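Local coordinates for coelenterazine-binding protein with bound coelenterazine (Renilla muelleri, PDB 2HPS) that binds the luciferin coelenterazine and, once calcium is bound, makes it available for reaction with luciferase and oxygen, at residues A51-A54 with E55-R58; T146-F149 with N150-G153. All coordinates share one frame; numbering follows the deposited sequence. Where two conformers were deposited one is given.

Contact 1. Residues A51-A54 with E55-R58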
loop_
_atom_site.group_PDB
_atom_site.type_symbol
_atom_site.label_atom_id
_atom_site.label_comp_id
_atom_site.label_asym_id
_atom_site.label_seq_id
_atom_site.Cartn_x
_atom_site.Cartn_y
_atom_site.Cartn_z
ATOM N N ALA A 51 18.487 -6.167 -11.001
ATOM C CA ALA A 51 17.926 -5.308 -12.048
ATOM C C ALA A 51 16.591 -5.854 -12.546
ATOM O O ALA A 51 15.639 -5.096 -12.747
ATOM C CB ALA A 51 18.910 -5.133 -13.210
ATOM N N GLU A 52 16.523 -7.173 -12.716
ATOM C CA GLU A 52 15.313 -7.834 -13.186
ATOM C C GLU A 52 14.136 -7.699 -12.207
ATOM O O GLU A 52 13.029 -7.369 -12.627
ATOM C CB GLU A 52 15.605 -9.311 -13.476
ATOM C CG GLU A 52 14.429 -10.096 -13.984
ATOM C CD GLU A 52 14.732 -11.583 -14.098
ATOM O OE1 GLU A 52 15.925 -11.953 -14.245
ATOM O OE2 GLU A 52 13.769 -12.376 -14.046
ATOM N N LYS A 53 14.381 -7.980 -10.924
ATOM C CA LYS A 53 13.342 -7.855 -9.886
ATOM C C LYS A 53 12.932 -6.400 -9.676
ATOM O O LYS A 53 11.746 -6.102 -9.512
ATOM C CB LYS A 53 13.789 -8.484 -8.564
ATOM C CG LYS A 53 13.707 -10.018 -8.547
ATOM C CD LYS A 53 12.277 -10.508 -8.824
ATOM C CE LYS A 53 12.166 -12.034 -8.782
ATOM N NZ LYS A 53 10.757 -12.486 -9.005
ATOM N N ALA A 54 13.908 -5.499 -9.706
ATOM C CA ALA A 54 13.612 -4.066 -9.605
ATOM C C ALA A 54 12.683 -3.617 -10.740
ATOM O O ALA A 54 11.730 -2.867 -10.501
ATOM C CB ALA A 54 14.905 -3.241 -9.576
ATOM N N GLU A 55 12.930 -4.097 -11.966
ATOM C CA GLU A 55 12.088 -3.712 -13.097
ATOM C C GLU A 55 10.689 -4.328 -12.990
ATOM O O GLU A 55 9.706 -3.682 -13.337
ATOM C CB GLU A 55 12.747 -4.050 -14.452
ATOM C CG GLU A 55 11.919 -3.650 -15.698
ATOM C CD GLU A 55 11.695 -2.132 -15.859
ATOM O OE1 GLU A 55 12.243 -1.319 -15.068
ATOM O OE2 GLU A 55 10.960 -1.749 -16.795
ATOM N N GLU A 56 10.599 -5.574 -12.518
ATOM C CA GLU A 56 9.296 -6.207 -12.310
ATOM C C GLU A 56 8.470 -5.381 -11.299
ATOM O O GLU A 56 7.272 -5.154 -11.494
ATOM C CB GLU A 56 9.486 -7.637 -11.806
ATOM C CG GLU A 56 9.976 -8.606 -12.872
ATOM C CD GLU A 56 10.374 -9.962 -12.303
ATOM O OE1 GLU A 56 9.853 -10.356 -11.230
ATOM O OE2 GLU A 56 11.217 -10.651 -12.938
ATOM N N THR A 57 9.138 -4.916 -10.251
ATOM C CA THR A 57 8.499 -4.055 -9.235
ATOM C C THR A 57 8.026 -2.747 -9.873
ATOM O O THR A 57 6.859 -2.361 -9.720
ATOM C CB THR A 57 9.441 -3.768 -8.048
ATOM O OG1 THR A 57 9.908 -5.013 -7.504
ATOM C CG2 THR A 57 8.726 -2.955 -6.943
ATOM N N ARG A 58 8.907 -2.087 -10.629
ATOM C CA ARG A 58 8.495 -0.882 -11.373
ATOM C C ARG A 58 7.296 -1.136 -12.310
ATOM O O ARG A 58 6.348 -0.357 -12.342
ATOM C CB ARG A 58 9.688 -0.282 -12.137
ATOM C CG ARG A 58 9.561 1.229 -12.399
ATOM C CD ARG A 58 10.716 1.773 -13.268
ATOM N NE ARG A 58 10.780 1.113 -14.581
ATOM C CZ ARG A 58 10.245 1.593 -15.701
ATOM N NH1 ARG A 58 9.607 2.768 -15.702
ATOM N NH2 ARG A 58 10.353 0.900 -16.831
#

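Contact 2. Residues T146-F149 with N150-G153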
loop_
_atom_site.group_PDB
_atom_site.type_symbol
_atom_site.label_atom_id
_atom_site.label_comp_id
_atom_site.label_asym_id
_atom_site.label_seq_id
_atom_site.Cartn_x
_atom_site.Cartn_y
_atom_site.Cartn_z
ATOM N N THR A 146 0.063 -3.511 15.407
ATOM C CA THR A 146 -1.309 -3.754 15.011
ATOM C C THR A 146 -1.426 -4.881 13.961
ATOM O O THR A 146 -2.293 -5.757 14.068
ATOM C CB THR A 146 -2.000 -2.446 14.523
ATOM O OG1 THR A 146 -1.966 -1.441 15.568
ATOM C CG2 THR A 146 -3.452 -2.737 14.110
ATOM N N LEU A 147 -0.548 -4.875 12.959
ATOM C CA LEU A 147 -0.618 -5.881 11.900
ATOM C C LEU A 147 -0.230 -7.271 12.384
ATOM O O LEU A 147 -0.615 -8.280 11.789
ATOM C CB LEU A 147 0.256 -5.473 10.718
ATOM C CG LEU A 147 -0.492 -4.771 9.581
ATOM C CD1 LEU A 147 -1.152 -3.501 10.039
ATOM C CD2 LEU A 147 0.498 -4.433 8.483
ATOM N N ASP A 148 0.539 -7.297 13.467
ATOM C CA ASP A 148 0.866 -8.515 14.214
ATOM C C ASP A 148 -0.357 -8.854 15.078
ATOM O O ASP A 148 -0.317 -8.770 16.322
ATOM C CB ASP A 148 2.118 -8.252 15.076
ATOM C CG ASP A 148 2.546 -9.461 15.923
ATOM O OD1 ASP A 148 2.223 -10.621 15.577
ATOM O OD2 ASP A 148 3.223 -9.224 16.946
ATOM N N PHE A 149 -1.454 -9.216 14.415
ATOM C CA PHE A 149 -2.733 -9.339 15.102
ATOM C C PHE A 149 -2.819 -10.603 15.953
ATOM O O PHE A 149 -3.663 -10.698 16.868
ATOM C CB PHE A 149 -3.928 -9.148 14.150
ATOM C CG PHE A 149 -4.006 -10.153 13.015
ATOM C CD1 PHE A 149 -4.493 -11.449 13.240
ATOM C CD2 PHE A 149 -3.680 -9.776 11.719
ATOM C CE1 PHE A 149 -4.601 -12.364 12.191
ATOM C CE2 PHE A 149 -3.796 -10.683 10.663
ATOM C CZ PHE A 149 -4.261 -11.972 10.898
ATOM N N ASN A 150 -1.935 -11.557 15.667
ATOM C CA ASN A 150 -1.763 -12.707 16.554
ATOM C C ASN A 150 -0.717 -12.495 17.638
ATOM O O ASN A 150 -0.515 -13.376 18.483
ATOM C CB ASN A 150 -1.501 -13.980 15.749
ATOM C CG ASN A 150 -2.746 -14.447 15.026
ATOM O OD1 ASN A 150 -3.853 -14.388 15.575
ATOM N ND2 ASN A 150 -2.584 -14.873 13.787
ATOM N N LYS A 151 -0.078 -11.323 17.626
ATOM C CA LYS A 151 0.895 -10.920 18.661
ATOM C C LYS A 151 2.008 -11.954 18.900
ATOM O O LYS A 151 2.264 -12.373 20.042
ATOM C CB LYS A 151 0.188 -10.505 19.969
ATOM C CG LYS A 151 -0.680 -9.245 19.841
ATOM C CD LYS A 151 0.187 -8.002 19.588
ATOM C CE LYS A 151 -0.685 -6.753 19.534
ATOM N NZ LYS A 151 -1.530 -6.726 18.281
ATOM N N ASN A 152 2.654 -12.346 17.801
ATOM C CA ASN A 152 3.767 -13.303 17.800
ATOM C C ASN A 152 5.119 -12.635 17.640
ATOM O O ASN A 152 6.152 -13.314 17.607
ATOM C CB ASN A 152 3.588 -14.333 16.679
ATOM C CG ASN A 152 2.423 -15.270 16.937
ATOM O OD1 ASN A 152 2.236 -15.758 18.058
ATOM N ND2 ASN A 152 1.641 -15.531 15.906
ATOM N N GLY A 153 5.119 -11.313 17.516
ATOM C CA GLY A 153 6.367 -10.595 17.282
ATOM C C GLY A 153 6.858 -10.787 15.866
ATOM O O GLY A 153 7.983 -10.435 15.550
HETATM O O HOH W 1 0.428 -11.782 13.943
HETATM O O HOH W 2 -3.854 -8.269 18.446
#

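Contact 1. Residues A51-A54 with E55-R58
Lys53 and Glu56, three residues apart on the first turns of helix 51-68, form a salt bridge along the helix surface. Lys53 NZ lies 3.2 Å from Glu56 OE1, meeting that oxygen on its syn side and close to the carboxylate plane. The lysine chain turns at chi2 (-59°) and then runs straight, which lays CD against the same oxygen, so methylene and ammonium share one partner. The other oxygen is less favourably placed: Glu56 OE2 is 3.3 Å from Glu52 OE2, two acceptors side by side with their carboxylate planes 56° apart. A second ion pair, within 55-58, joins Arg58 to Glu55. In the conformer given, Arg58 NE reaches Glu55 OE1 at 2.9 Å and Arg58 NH2 reaches the syn lone pair of Glu55 OE2 at 2.7 Å, a side-on grip; because a second conformer was modelled, it is not the only state.

Beneath these pairs runs the regular i to i+4 ladder, from Glu55 N to Ala51 O at 3.0 Å through to Arg58 N and Ala54 O at 2.9 Å. Thr57 and Ala54 turn to helix 33-47, touching Ala40, Ile43 and Ala44. Glu37 also salt-bridges Arg58 NH1 in this conformer, and Gln59 hydrogen-bonds Glu55 OE2. The close approach of Glu52 and Glu56 probably raises the proton affinity of one carboxylate or the other, an effect that the ammonium of Lys53 would partly offset.

Contact 2. Residues T146-F149 with N150-G153
The fourth EF-hand loop of the protein begins where helix 137-147 ends, and Asp148, its first ligand position, organises the chain that follows through Gly153. No metal occupies the loop here; the carboxylate of Asp148 accepts backbone N-H groups of the loop. With CG anti to the backbone N (chi1 179°), the group reaches forward over the turn. Asp148 OD1 accepts from Asn152 N at 2.8 Å on its syn lone pair, while Asp148 OD2 accepts from Gly153 N at 2.9 Å, with the donor 30° out of the carboxylate plane. A water joins the same OD1, to which it donates, to Asn150 N.

The Asp148 carbonyl is gripped as well. Lys151 N closes a type I beta turn on Asp148 O at 2.9 Å, and Lys151 NZ, brought back by bends at chi2 and chi4, reaches that oxygen from the opposite face of the carbonyl plane at 3.1 Å. The ammonium also binds Asn145 O and a water held by Phe149 O, so it gathers carbonyls at the end of the helix.

Phe149 and Asn150 point the same way, ring and amide planes 62° apart, with Asn150 ND2 3.6 Å from Phe149 CE1. That amide nitrogen is hydrogen-bonded to Glu159, while the ring touches Leu176 of helix 175-180. Asp148, Asn150, Asn152 and Glu159 are probable calcium ligands, and an aspartate at position 1 drawing in later N-H groups, with glycine at position 6, is the hallmark of the canonical EF-hand loop.

In the fold
Followed from the N terminus, the chain makes contact 1 first, at the start of helix 51-68 in the second EF-hand, and contact 2 much later, where helix 137-147 gives way to the loop of the fourth. Each joins adjoining residues, so the two stand in series and neither nests nor crosses. Contact 1 lies within one helix and sets it against helix 33-47; contact 2 turns the chain from helix 137-147 toward strand 154-156, which pairs with strand 118-120 of the third EF-hand. Their centres are about 30 Å apart and their nearest atoms about 18 Å. Both lie at the surface, though the side chains of Thr57 and Thr146 each lie about 9 Å from the bound c2-hydroxy-coelenterazine.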